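Local coordinates for protein aminoacyl-tRNA synthetase (Cryptosporidium parvum, PDB 5F9Z) that probably catalyses the ATP-dependent attachment of proline to its cognate tRNA, as a class II prolyl-tRNA synthetase, and binds the inhibitor halofuginone together with an ATP analogue, at residues E11-G17 with N352-V356; V188-L192 with T224-E228; V294-K298 with F404-L408; G358-E364 with V375-R380; K372-R376 with D387-L393. One frame throughout, in Å; residues are numbered along the deposited sequence.

Contact 1. Residues E11-G17 with N352-V356; sequences ENESLLG and NHWEV
Asn352, in the last turns of helix 347-356, pushes its carboxamide against the loop of residues 11-17, where two successive type I beta turns, Glu11 to Ser14 and Ser14 to Gly17, fold the chain into a compact double turn. With CG anti to the backbone N (chi1 169°), the amide is carried out from the helix and spans both turns. Asn352 CB rests on Glu11 CB at 3.7 Å. OD1 of Asn352 accepts a hydrogen bond from Asn12 ND2 at 3.0 Å, met on a lone pair in the carbonyl plane; the two amides are turned 64° against each other, and Asn352 OD1 lies somewhat out of the Asn12 amide plane. On the other branch, Asn352 ND2 aims almost straight at Leu16 O, a weak bond of 3.4 Å.

Further along, Glu355 crosses the Asn12 side chain at about a right angle. Glu355 OE2 takes a second bond from Asn12 ND2, also 3.0 Å long but straighter (164°) and lying in the Asn12 amide plane. Val356 closes the contact, CG2 lying 3.8 Å from Leu16 O and also touching Gly17 CA.

Asn12 is thus held at both ends of its amide, ND2 by two acceptors and OD1 by Ser9, which fixes the flip of the group. Because Glu355 also forms a salt bridge with Arg362 through OE1, its carboxylate is probably kept charged, and this polar network docks the N-terminal loop onto the anticodon-binding domain.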
# COMPACT_ATOMS: atom_id res chain seq x y z
N GLU A 11 11.18 23.19 -18.05
CA GLU A 11 11.02 21.80 -18.46
C GLU A 11 9.89 21.10 -17.71
O GLU A 11 9.35 20.11 -18.22
CB GLU A 11 12.33 21.03 -18.26
CG GLU A 11 13.43 21.40 -19.24
CD GLU A 11 14.17 22.67 -18.85
OE1 GLU A 11 13.88 23.22 -17.76
OE2 GLU A 11 15.03 23.13 -19.63
N ASN A 12 9.53 21.58 -16.52
CA ASN A 12 8.39 21.01 -15.81
C ASN A 12 7.08 21.35 -16.50
O ASN A 12 6.12 20.57 -16.43
CB ASN A 12 8.36 21.51 -14.36
CG ASN A 12 9.52 20.97 -13.54
OD1 ASN A 12 10.24 21.73 -12.88
ND2 ASN A 12 9.71 19.65 -13.57
N GLU A 13 7.02 22.50 -17.18
CA GLU A 13 5.82 22.90 -17.90
C GLU A 13 5.71 22.27 -19.28
O GLU A 13 4.77 22.57 -20.02
CB GLU A 13 5.78 24.43 -18.03
N SER A 14 6.65 21.40 -19.66
CA SER A 14 6.62 20.75 -20.96
C SER A 14 5.60 19.62 -20.96
O SER A 14 4.98 19.30 -19.95
CB SER A 14 8.01 20.22 -21.32
OG SER A 14 8.93 21.28 -21.51
N LEU A 15 5.43 19.00 -22.13
CA LEU A 15 4.63 17.79 -22.22
C LEU A 15 5.34 16.60 -21.59
O LEU A 15 4.69 15.60 -21.26
CB LEU A 15 4.27 17.48 -23.67
CG LEU A 15 3.34 18.48 -24.36
CD1 LEU A 15 3.12 18.10 -25.82
CD2 LEU A 15 2.01 18.57 -23.62
N LEU A 16 6.66 16.67 -21.44
CA LEU A 16 7.40 15.66 -20.70
C LEU A 16 7.18 15.76 -19.20
O LEU A 16 7.57 14.84 -18.47
CB LEU A 16 8.89 15.75 -21.02
CG LEU A 16 9.29 15.21 -22.40
CD1 LEU A 16 10.78 15.38 -22.63
CD2 LEU A 16 8.89 13.75 -22.53
N GLY A 17 6.59 16.86 -18.72
CA GLY A 17 6.15 16.96 -17.35
C GLY A 17 4.70 16.52 -17.20
O GLY A 17 4.10 15.94 -18.11
N ASN A 352 13.95 17.65 -15.05
CA ASN A 352 12.55 17.25 -15.11
C ASN A 352 12.40 15.74 -15.25
O ASN A 352 11.48 15.15 -14.68
CB ASN A 352 11.85 17.97 -16.26
CG ASN A 352 10.47 17.41 -16.54
OD1 ASN A 352 9.51 17.72 -15.84
ND2 ASN A 352 10.37 16.58 -17.57
N HIS A 353 13.30 15.11 -16.00
CA HIS A 353 13.19 13.67 -16.24
C HIS A 353 13.25 12.89 -14.93
O HIS A 353 12.41 12.02 -14.68
CB HIS A 353 14.30 13.20 -17.19
CG HIS A 353 14.31 11.73 -17.42
ND1 HIS A 353 13.49 11.11 -18.35
CD2 HIS A 353 15.04 10.74 -16.84
CE1 HIS A 353 13.72 9.81 -18.33
NE2 HIS A 353 14.65 9.56 -17.43
N TRP A 354 14.23 13.19 -14.09
CA TRP A 354 14.35 12.50 -12.81
C TRP A 354 13.44 13.07 -11.74
O TRP A 354 13.25 12.42 -10.70
CB TRP A 354 15.81 12.53 -12.34
CG TRP A 354 16.75 11.88 -13.31
CD1 TRP A 354 17.61 12.51 -14.16
CD2 TRP A 354 16.91 10.47 -13.55
NE1 TRP A 354 18.30 11.58 -14.91
CE2 TRP A 354 17.89 10.32 -14.55
CE3 TRP A 354 16.32 9.33 -13.00
CZ2 TRP A 354 18.29 9.08 -15.02
CZ3 TRP A 354 16.72 8.09 -13.47
CH2 TRP A 354 17.70 7.97 -14.47
N GLU A 355 12.87 14.26 -11.95
CA GLU A 355 11.85 14.76 -11.04
C GLU A 355 10.52 14.06 -11.26
O GLU A 355 9.80 13.78 -10.29
CB GLU A 355 11.69 16.28 -11.21
CG GLU A 355 12.72 17.10 -10.45
CD GLU A 355 12.66 18.57 -10.78
OE1 GLU A 355 13.25 19.38 -10.03
OE2 GLU A 355 12.02 18.93 -11.80
N VAL A 356 10.17 13.77 -12.51
CA VAL A 356 8.95 13.01 -12.79
C VAL A 356 9.06 11.61 -12.21
O VAL A 356 8.09 11.06 -11.69
CB VAL A 356 8.68 12.99 -14.31
CG1 VAL A 356 7.51 12.06 -14.63
CG2 VAL A 356 8.39 14.39 -14.82

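Contact 2. Residues V188-L192 with T224-E228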
# COMPACT_ATOMS: atom_id res chain seq x y z
N VAL A 188 -2.73 -12.07 14.70
CA VAL A 188 -3.46 -11.08 13.92
C VAL A 188 -2.94 -9.68 14.21
O VAL A 188 -2.67 -8.89 13.29
CB VAL A 188 -4.97 -11.18 14.20
CG1 VAL A 188 -5.73 -10.08 13.46
CG2 VAL A 188 -5.50 -12.55 13.80
N ASP A 189 -2.78 -9.35 15.49
CA ASP A 189 -2.29 -8.02 15.86
C ASP A 189 -0.84 -7.82 15.44
O ASP A 189 -0.45 -6.71 15.08
CB ASP A 189 -2.44 -7.81 17.37
CG ASP A 189 -3.88 -7.82 17.82
OD1 ASP A 189 -4.75 -7.40 17.03
OD2 ASP A 189 -4.14 -8.25 18.96
N ILE A 190 -0.03 -8.88 15.49
CA ILE A 190 1.38 -8.77 15.09
C ILE A 190 1.48 -8.41 13.62
O ILE A 190 2.25 -7.52 13.23
CB ILE A 190 2.13 -10.07 15.41
CG1 ILE A 190 2.50 -10.12 16.90
CG2 ILE A 190 3.36 -10.21 14.54
CD1 ILE A 190 3.10 -11.44 17.33
N ILE A 191 0.70 -9.09 12.77
CA ILE A 191 0.77 -8.83 11.34
C ILE A 191 0.21 -7.45 11.02
O ILE A 191 0.74 -6.74 10.15
CB ILE A 191 0.02 -9.94 10.56
CG1 ILE A 191 0.71 -11.29 10.77
CG2 ILE A 191 -0.03 -9.60 9.09
CD1 ILE A 191 2.13 -11.34 10.23
N LEU A 192 -0.86 -7.04 11.71
CA LEU A 192 -1.44 -5.73 11.46
C LEU A 192 -0.45 -4.61 11.75
O LEU A 192 -0.36 -3.64 10.99
CB LEU A 192 -2.71 -5.55 12.29
CG LEU A 192 -3.49 -4.26 12.02
CD1 LEU A 192 -4.07 -4.29 10.61
CD2 LEU A 192 -4.59 -4.06 13.05
N THR A 224 -12.01 -9.21 11.77
CA THR A 224 -11.20 -8.68 10.67
C THR A 224 -10.66 -7.32 11.09
O THR A 224 -11.42 -6.36 11.22
CB THR A 224 -12.01 -8.57 9.38
OG1 THR A 224 -12.37 -9.88 8.92
CG2 THR A 224 -11.20 -7.87 8.30
N LYS A 225 -9.35 -7.25 11.30
CA LYS A 225 -8.67 -6.00 11.56
C LYS A 225 -7.99 -5.52 10.28
O LYS A 225 -7.61 -6.32 9.42
CB LYS A 225 -7.64 -6.15 12.68
CG LYS A 225 -8.25 -6.58 14.01
CD LYS A 225 -7.24 -6.55 15.13
CE LYS A 225 -7.90 -6.86 16.47
NZ LYS A 225 -6.95 -6.77 17.60
N SER A 226 -7.86 -4.20 10.15
CA SER A 226 -7.35 -3.63 8.91
C SER A 226 -6.65 -2.31 9.20
O SER A 226 -6.74 -1.76 10.30
CB SER A 226 -8.46 -3.42 7.89
OG SER A 226 -9.34 -2.39 8.31
N ILE A 227 -5.94 -1.82 8.19
CA ILE A 227 -5.40 -0.47 8.18
C ILE A 227 -6.07 0.27 7.03
O ILE A 227 -6.05 -0.20 5.88
CB ILE A 227 -3.87 -0.46 8.02
CG1 ILE A 227 -3.42 -1.48 6.98
CG2 ILE A 227 -3.20 -0.74 9.36
CD1 ILE A 227 -1.94 -1.40 6.66
N GLU A 228 -6.69 1.40 7.34
CA GLU A 228 -7.44 2.17 6.36
C GLU A 228 -6.63 3.39 5.92
O GLU A 228 -6.18 4.17 6.76
CB GLU A 228 -8.79 2.62 6.92
CG GLU A 228 -9.72 1.48 7.32
CD GLU A 228 -10.13 0.61 6.14
OE1 GLU A 228 -9.86 -0.61 6.18
OE2 GLU A 228 -10.70 1.15 5.17
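Leu192 and Lys225 meet at about a right angle, the leucine branching across the root of the long lysine chain. Helix 181-202 and strand 223-231 run almost parallel here, their short segments 12° apart with axes 9.0 Å from each other, and alternate strand residues Lys225 and Ile227 are turned to the helix. Leu192 CG stands anti to the backbone N (chi1 -174°), which sends both methyls at the strand: CD2 reaches Lys225 CB at 3.7 Å, while CD1 lies on the backbone at Ser226 C, 3.5 Å away, and touches Ile227 CG2 at 3.9 Å. Beyond CG the Lys225 chain is fully extended. It passes Val188 CG1, which approaches Lys225 CD at 4.2 Å, and delivers NZ to the carboxylate of Asp189. The two form a salt bridge through OD1, although the modelled separation is too short to be trusted in detail.

Ser226 points its CB away from the helix, and its OG gives a hydrogen bond to Glu228 OE1, which is also paired with Lys212. The Ser226 side chain lies about 6 Å from the bound ATP analogue, in the class II core. The helix side therefore combines an apolar centre with one charge pair at its margin, where Lys225 supplies both the aliphatic chain and the ammonium, whose charge Asp189 probably balances.

Contact 3. Residues V294-K298 with F404-L408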
# COMPACT_ATOMS: atom_id res chain seq x y z
N VAL A 294 6.73 11.52 -6.19
CA VAL A 294 7.53 11.84 -5.02
C VAL A 294 7.66 10.54 -4.23
O VAL A 294 6.67 10.06 -3.67
CB VAL A 294 6.92 12.95 -4.15
CG1 VAL A 294 7.71 13.11 -2.86
CG2 VAL A 294 6.87 14.26 -4.92
N LEU A 295 8.85 9.97 -4.22
CA LEU A 295 8.98 8.65 -3.62
C LEU A 295 9.72 8.74 -2.29
O LEU A 295 10.67 9.52 -2.17
CB LEU A 295 9.72 7.70 -4.55
CG LEU A 295 9.08 7.50 -5.93
CD1 LEU A 295 9.97 6.67 -6.83
CD2 LEU A 295 7.71 6.87 -5.79
N PRO A 296 9.29 7.98 -1.29
CA PRO A 296 10.07 7.88 -0.06
C PRO A 296 11.45 7.31 -0.35
O PRO A 296 11.58 6.39 -1.17
CB PRO A 296 9.24 6.92 0.81
CG PRO A 296 7.86 7.01 0.26
CD PRO A 296 8.03 7.23 -1.21
N PRO A 297 12.49 7.83 0.30
CA PRO A 297 13.85 7.32 0.04
C PRO A 297 14.00 5.82 0.29
O PRO A 297 14.90 5.20 -0.30
CB PRO A 297 14.72 8.14 1.00
CG PRO A 297 13.97 9.41 1.19
CD PRO A 297 12.51 9.03 1.15
N LYS A 298 13.16 5.23 1.13
CA LYS A 298 13.27 3.80 1.42
C LYS A 298 12.78 2.92 0.28
O LYS A 298 13.10 1.73 0.26
CB LYS A 298 12.50 3.46 2.70
CG LYS A 298 13.16 3.98 3.97
CD LYS A 298 12.49 3.42 5.21
CE LYS A 298 13.25 3.80 6.47
NZ LYS A 298 12.61 3.23 7.69
N PHE A 404 14.11 13.48 4.56
CA PHE A 404 13.12 13.36 3.48
C PHE A 404 12.01 12.40 3.87
O PHE A 404 10.82 12.71 3.73
CB PHE A 404 13.82 12.89 2.21
CG PHE A 404 13.08 13.20 0.94
CD1 PHE A 404 11.85 12.62 0.67
CD2 PHE A 404 13.63 14.05 -0.01
CE1 PHE A 404 11.17 12.90 -0.51
CE2 PHE A 404 12.96 14.33 -1.19
CZ PHE A 404 11.73 13.75 -1.43
N GLN A 405 12.38 11.22 4.38
CA GLN A 405 11.39 10.21 4.77
C GLN A 405 10.47 10.74 5.86
O GLN A 405 9.25 10.58 5.79
CB GLN A 405 12.10 8.94 5.23
CG GLN A 405 11.18 7.79 5.59
CD GLN A 405 10.80 6.95 4.38
OE1 GLN A 405 11.44 7.03 3.33
NE2 GLN A 405 9.76 6.13 4.53
N ASN A 406 11.04 11.37 6.89
CA ASN A 406 10.23 11.89 7.99
C ASN A 406 9.31 13.01 7.52
O ASN A 406 8.17 13.11 7.97
CB ASN A 406 11.14 12.37 9.12
CG ASN A 406 10.37 13.11 10.20
OD1 ASN A 406 9.75 12.49 11.07
ND2 ASN A 406 10.42 14.43 10.16
N ARG A 407 9.79 13.85 6.60
CA ARG A 407 8.98 14.97 6.13
C ARG A 407 7.77 14.49 5.33
O ARG A 407 6.68 15.06 5.45
CB ARG A 407 9.83 15.92 5.29
CG ARG A 407 9.07 17.09 4.69
CD ARG A 407 9.99 18.06 3.97
NE ARG A 407 10.76 17.42 2.91
CZ ARG A 407 12.05 17.10 3.00
NH1 ARG A 407 12.72 17.36 4.12
NH2 ARG A 407 12.67 16.52 1.98
N LEU A 408 7.94 13.45 4.51
CA LEU A 408 6.82 12.92 3.75
C LEU A 408 5.75 12.35 4.67
O LEU A 408 4.56 12.62 4.49
CB LEU A 408 7.31 11.84 2.78
CG LEU A 408 8.11 12.28 1.56
CD1 LEU A 408 8.36 11.09 0.64
CD2 LEU A 408 7.39 13.39 0.81
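Pro297 and Phe404 begin the apolar part of this contact, in which a proline-containing loop lies along helix 393-417. Pro297 CG sits on Phe404 CB at 3.6 Å, and its CD comes obliquely to the ring. Val294 CG1 approaches the edge of the same ring near its plane and also meets Leu408 CD2 at 3.7 Å. The other leucine methyl, CD1, is pressed against Pro296 CA at 3.7 Å, the Leu408 side chain crossing the Pro296 ring at about a right angle. Val379 also touches Phe404, and His287 touches both Val294 and Leu408.

The polar part is concentrated in Gln405. A bend at chi2 (86°) brings the amide up to the two prolines, with Gln405 OE1 3.1 Å from Pro297 CD and 3.3 Å from Pro296 CB. Lys298 N gives this oxygen a weak hydrogen bond of 3.3 Å; Pro297 N, equally near, has no hydrogen to offer. At the other end of the amide, NE2 donates to Leu202 O. The aliphatic part of Lys298 lies across the Gln405 side chain, with CG 3.8 Å from Gln405 CD.

The loop leads from helix 278-287 of the class II core to strand 304-308 of the anticodon-binding domain. The junction rests mainly on apolar fit, to which the buried Gln405 amide, held at NE2 by Leu202 O, adds one weak polar link through Lys298 N.

Contact 4. Residues G358-E364 with V375-R380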
# COMPACT_ATOMS: atom_id res chain seq x y z
N GLY A 358 10.64 10.81 -9.59
CA GLY A 358 10.64 10.85 -8.14
C GLY A 358 11.96 10.59 -7.46
O GLY A 358 11.98 10.08 -6.34
N VAL A 359 13.08 10.93 -8.10
CA VAL A 359 14.38 10.78 -7.46
C VAL A 359 14.50 11.79 -6.33
O VAL A 359 14.25 12.99 -6.53
CB VAL A 359 15.51 10.93 -8.48
CG1 VAL A 359 16.86 10.86 -7.79
CG2 VAL A 359 15.40 9.86 -9.56
N CYS A 360 14.88 11.32 -5.15
CA CYS A 360 14.83 12.15 -3.95
C CYS A 360 15.74 13.36 -4.06
O CYS A 360 15.33 14.49 -3.77
CB CYS A 360 15.20 11.31 -2.72
SG CYS A 360 14.24 9.79 -2.56
N LEU A 361 16.99 13.15 -4.47
CA LEU A 361 17.97 14.22 -4.55
C LEU A 361 18.66 14.17 -5.90
O LEU A 361 18.91 13.09 -6.45
CB LEU A 361 19.02 14.10 -3.44
CG LEU A 361 18.53 13.93 -1.99
CD1 LEU A 361 19.70 13.60 -1.08
CD2 LEU A 361 17.81 15.18 -1.52
N ARG A 362 18.97 15.35 -6.45
CA ARG A 362 19.80 15.45 -7.64
C ARG A 362 21.04 16.25 -7.30
O ARG A 362 20.98 17.25 -6.57
CB ARG A 362 19.04 16.08 -8.81
CG ARG A 362 18.78 17.57 -8.71
CD ARG A 362 18.65 18.17 -10.10
NE ARG A 362 18.11 19.53 -10.09
CZ ARG A 362 16.82 19.82 -10.25
NH1 ARG A 362 15.94 18.84 -10.43
NH2 ARG A 362 16.41 21.08 -10.23
N PHE A 363 22.18 15.80 -7.82
CA PHE A 363 23.46 16.47 -7.63
C PHE A 363 23.84 17.17 -8.93
O PHE A 363 23.99 16.51 -9.96
CB PHE A 363 24.55 15.49 -7.22
CG PHE A 363 24.40 14.95 -5.82
CD1 PHE A 363 23.36 15.36 -5.00
CD2 PHE A 363 25.32 14.03 -5.32
CE1 PHE A 363 23.23 14.86 -3.72
CE2 PHE A 363 25.19 13.53 -4.04
CZ PHE A 363 24.15 13.94 -3.24
N GLU A 364 23.98 18.48 -8.88
CA GLU A 364 24.44 19.27 -10.01
C GLU A 364 25.93 19.51 -9.85
O GLU A 364 26.36 20.14 -8.88
CB GLU A 364 23.67 20.59 -10.10
CG GLU A 364 22.16 20.41 -10.19
CD GLU A 364 21.42 21.73 -10.20
OE1 GLU A 364 22.07 22.79 -10.12
OE2 GLU A 364 20.17 21.70 -10.29
N VAL A 375 29.11 19.75 -4.03
CA VAL A 375 28.05 19.39 -4.96
C VAL A 375 26.80 20.21 -4.63
O VAL A 375 26.52 20.49 -3.46
CB VAL A 375 27.73 17.88 -4.92
CG1 VAL A 375 28.89 17.07 -5.49
CG2 VAL A 375 27.40 17.44 -3.50
N ARG A 376 26.07 20.59 -5.67
CA ARG A 376 24.80 21.29 -5.53
C ARG A 376 23.68 20.26 -5.40
O ARG A 376 23.43 19.49 -6.33
CB ARG A 376 24.56 22.22 -6.71
CG ARG A 376 23.15 22.79 -6.78
CD ARG A 376 22.80 23.57 -5.52
NE ARG A 376 23.72 24.68 -5.28
CZ ARG A 376 23.56 25.90 -5.78
NH1 ARG A 376 22.51 26.18 -6.54
NH2 ARG A 376 24.45 26.85 -5.51
N VAL A 377 23.01 20.26 -4.25
CA VAL A 377 21.94 19.31 -3.96
C VAL A 377 20.61 20.04 -4.08
O VAL A 377 20.43 21.12 -3.51
CB VAL A 377 22.10 18.70 -2.56
CG1 VAL A 377 21.03 17.64 -2.32
CG2 VAL A 377 23.49 18.10 -2.40
N VAL A 378 19.68 19.45 -4.83
CA VAL A 378 18.32 19.95 -4.96
C VAL A 378 17.38 18.86 -4.48
O VAL A 378 17.42 17.73 -4.99
CB VAL A 378 17.99 20.37 -6.40
CG1 VAL A 378 16.59 20.96 -6.47
CG2 VAL A 378 19.02 21.36 -6.92
N VAL A 379 16.55 19.18 -3.50
CA VAL A 379 15.62 18.23 -2.91
C VAL A 379 14.35 18.19 -3.74
O VAL A 379 13.84 19.23 -4.18
CB VAL A 379 15.32 18.59 -1.44
CG1 VAL A 379 14.50 17.50 -0.77
CG2 VAL A 379 16.62 18.82 -0.68
N ARG A 380 13.83 16.98 -3.96
CA ARG A 380 12.75 16.78 -4.93
C ARG A 380 11.44 17.41 -4.46
O ARG A 380 10.78 18.13 -5.22
CB ARG A 380 12.56 15.29 -5.20
CG ARG A 380 11.27 14.93 -5.92
CD ARG A 380 11.21 15.53 -7.31
NE ARG A 380 9.97 15.16 -8.00
CZ ARG A 380 8.82 15.80 -7.86
NH1 ARG A 380 8.74 16.86 -7.07
NH2 ARG A 380 7.75 15.39 -8.52
O HOH W 1 20.55 24.56 -8.42
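Arg362 and Val378 lie side by side at a hydrogen-bonded antiparallel pair, joined by reciprocal backbone bonds: Arg362 N to Val378 O is 3.2 Å and Val378 N to Arg362 O is 3.1 Å. Glu364 and Arg376 form the next such pair, and Arg380 N closes the other end with a bond to Cys360 O. The first torsion of Arg362 (chi1 72°) places CG between the backbone N and the carbonyl carbon, from where the extended chain runs alongside the valine; CG is 3.7 Å from Val378 CB, and Val378 CG1 covers one guanidinium face off-centre. At the guanidinium edge, Arg362 NE binds Glu364 OE2 at 3.0 Å, on the anti lone pair. A water joins Glu364 OE1 to Arg376 NH1, while Arg376 NE is held by Asp387.

The opposite side of the two strands is apolar. Leu361 CD2 touches Val379 CG2 at 3.9 Å, and Phe363 CE1 meets Val377 CG2 at 3.5 Å, while Val375 CG2 sits over one face of the phenyl ring. Helix 393-417 packs on this side through Ile397 and Phe404, and helix 317-332 through Val326 and Leu330.

In the second shell, Arg362 NH1 forms a salt bridge with Glu355 and its guanidinium a cation-pi contact with Tyr351. Arg380 reaches Glu355 O and Asp289. Gly358, with positive phi, ends helix 347-356 in a Schellman motif and turns the chain into strand 361-365. That strand and 374-379 are antiparallel neighbours in the mixed five-stranded sheet, helices packed against it, of the alpha/beta anticodon-binding domain.

Contact 5. Residues K372-R376 with D387-L393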
# COMPACT_ATOMS: atom_id res chain seq x y z
N LYS A 372 35.31 23.76 -5.89
CA LYS A 372 35.17 23.80 -4.44
C LYS A 372 35.16 22.42 -3.81
O LYS A 372 35.09 22.33 -2.57
CB LYS A 372 33.87 24.53 -4.06
CG LYS A 372 33.74 25.92 -4.67
CD LYS A 372 32.35 26.48 -4.44
CE LYS A 372 32.06 26.68 -2.96
NZ LYS A 372 32.96 27.69 -2.35
N ARG A 373 35.25 21.35 -4.60
CA ARG A 373 35.06 19.98 -4.12
C ARG A 373 33.76 19.88 -3.32
O ARG A 373 33.73 19.39 -2.19
CB ARG A 373 36.26 19.50 -3.31
CG ARG A 373 37.45 19.12 -4.17
CD ARG A 373 38.52 18.38 -3.38
NE ARG A 373 37.98 17.22 -2.67
CZ ARG A 373 37.71 16.05 -3.24
NH1 ARG A 373 37.23 15.05 -2.51
NH2 ARG A 373 37.92 15.87 -4.53
N SER A 374 32.68 20.36 -3.93
CA SER A 374 31.35 20.36 -3.35
C SER A 374 30.35 19.99 -4.43
O SER A 374 30.69 19.93 -5.61
CB SER A 374 31.02 21.72 -2.72
OG SER A 374 29.68 22.10 -2.97
N VAL A 375 29.11 19.75 -4.03
CA VAL A 375 28.05 19.39 -4.96
C VAL A 375 26.80 20.21 -4.63
O VAL A 375 26.52 20.49 -3.46
CB VAL A 375 27.73 17.88 -4.92
CG1 VAL A 375 28.89 17.07 -5.49
CG2 VAL A 375 27.40 17.44 -3.50
N ARG A 376 26.07 20.59 -5.67
CA ARG A 376 24.80 21.29 -5.53
C ARG A 376 23.68 20.26 -5.40
O ARG A 376 23.43 19.49 -6.33
CB ARG A 376 24.56 22.22 -6.71
CG ARG A 376 23.15 22.79 -6.78
CD ARG A 376 22.80 23.57 -5.52
NE ARG A 376 23.72 24.68 -5.28
CZ ARG A 376 23.56 25.90 -5.78
NH1 ARG A 376 22.51 26.18 -6.54
NH2 ARG A 376 24.45 26.85 -5.51
N ASP A 387 24.64 23.44 -0.77
CA ASP A 387 25.94 22.99 -1.25
C ASP A 387 26.62 22.20 -0.14
O ASP A 387 26.85 22.73 0.95
CB ASP A 387 26.81 24.18 -1.68
CG ASP A 387 26.28 24.87 -2.92
OD1 ASP A 387 26.42 24.31 -4.02
OD2 ASP A 387 25.73 25.98 -2.79
N ILE A 388 26.93 20.95 -0.42
CA ILE A 388 27.54 20.04 0.55
C ILE A 388 28.96 19.73 0.08
O ILE A 388 29.13 19.30 -1.07
CB ILE A 388 26.73 18.74 0.71
CG1 ILE A 388 25.27 19.05 1.04
CG2 ILE A 388 27.34 17.86 1.79
CD1 ILE A 388 25.08 19.81 2.33
N PRO A 389 29.98 19.94 0.90
CA PRO A 389 31.32 19.49 0.53
C PRO A 389 31.36 17.98 0.35
O PRO A 389 30.61 17.24 0.99
CB PRO A 389 32.19 19.94 1.72
CG PRO A 389 31.42 21.05 2.35
CD PRO A 389 29.97 20.70 2.17
N ILE A 390 32.25 17.54 -0.54
CA ILE A 390 32.36 16.11 -0.84
C ILE A 390 32.70 15.33 0.43
O ILE A 390 32.21 14.21 0.63
CB ILE A 390 33.39 15.88 -1.95
CG1 ILE A 390 32.89 16.48 -3.27
CG2 ILE A 390 33.69 14.40 -2.13
CD1 ILE A 390 33.87 16.35 -4.41
N SER A 391 33.52 15.91 1.30
CA SER A 391 33.90 15.24 2.54
C SER A 391 32.73 15.11 3.51
O SER A 391 32.82 14.32 4.46
CB SER A 391 35.05 15.99 3.21
OG SER A 391 34.69 17.32 3.51
N GLU A 392 31.65 15.85 3.31
CA GLU A 392 30.47 15.78 4.17
C GLU A 392 29.36 14.91 3.60
O GLU A 392 28.36 14.69 4.28
CB GLU A 392 29.92 17.19 4.43
CG GLU A 392 30.84 18.09 5.24
CD GLU A 392 30.19 19.42 5.57
OE1 GLU A 392 29.02 19.62 5.20
OE2 GLU A 392 30.86 20.27 6.20
N LEU A 393 29.52 14.40 2.37
CA LEU A 393 28.45 13.64 1.74
C LEU A 393 28.17 12.34 2.48
O LEU A 393 27.01 11.92 2.59
CB LEU A 393 28.81 13.35 0.28
CG LEU A 393 28.81 14.56 -0.65
CD1 LEU A 393 29.32 14.17 -2.03
CD2 LEU A 393 27.41 15.15 -0.74
O HOH W 2 35.05 18.16 0.73
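Ile390 leans over Arg373, the two side chains crossing at about a right angle. Followed outward, Ile390 CB lies 3.5 Å from Arg373 O, and CG1, anti to the carbonyl carbon (chi1 -67°), comes closer to the same oxygen at 3.2 Å. The CG2 branch turns to Arg373 NH1, 3.6 Å away. CD1, at the tip, rests over one face of the Arg373 guanidinium, 4.0 Å from CZ and off-centre. Ile322 and Ile329 of helix 317-332 also touch Ile390.

On the backbone, Ile390 N gives Arg373 O a bond of 2.9 Å. Reciprocal bonds between Val375 and Ile388 continue the hairpin, whose strand 385-389 is outermost, within this chain, in the anticodon-binding domain sheet. Val375 CG2 packs on Leu393 CD2 at 3.6 Å. Next along the strands, Arg376 grips Asp387 side-on: NE reaches OD1 at 3.0 Å from above the carboxylate plane, and NH2 reaches OD2 at 3.1 Å on its syn lone pair, the two planar groups being 64° apart.

The two arginines of this segment act differently. Arg376 is held by two charged bonds, which limit its rotation, whereas Arg373 offers Ile390 a flat face while its NH1 forms a salt bridge with Glu325 of helix 317-332.

In the fold
Contacts 4 and 5 are adjoining strips of one sheet, sharing Val375 and Arg376 on strand 374-379, with centres about 13 Å apart. Contact 1 touches contact 4 alone of the two: Glu355 O probably accepts a hydrogen bond from Arg380 NE at 2.7 Å, and Glu355 OE1 forms a salt bridge with Arg362 NH1 at 2.8 Å. Contact 3, its centre about 13 Å from that of contact 4, packs on the end of the same strands, where Phe404 CE2 lies 3.6 Å from Val379 CG1. Contact 2 stands apart in the catalytic core, its centre about 24 Å from that of contact 3. It lies close to the bound ligands, the Ser226 side chain being about 9 Å from halofuginone.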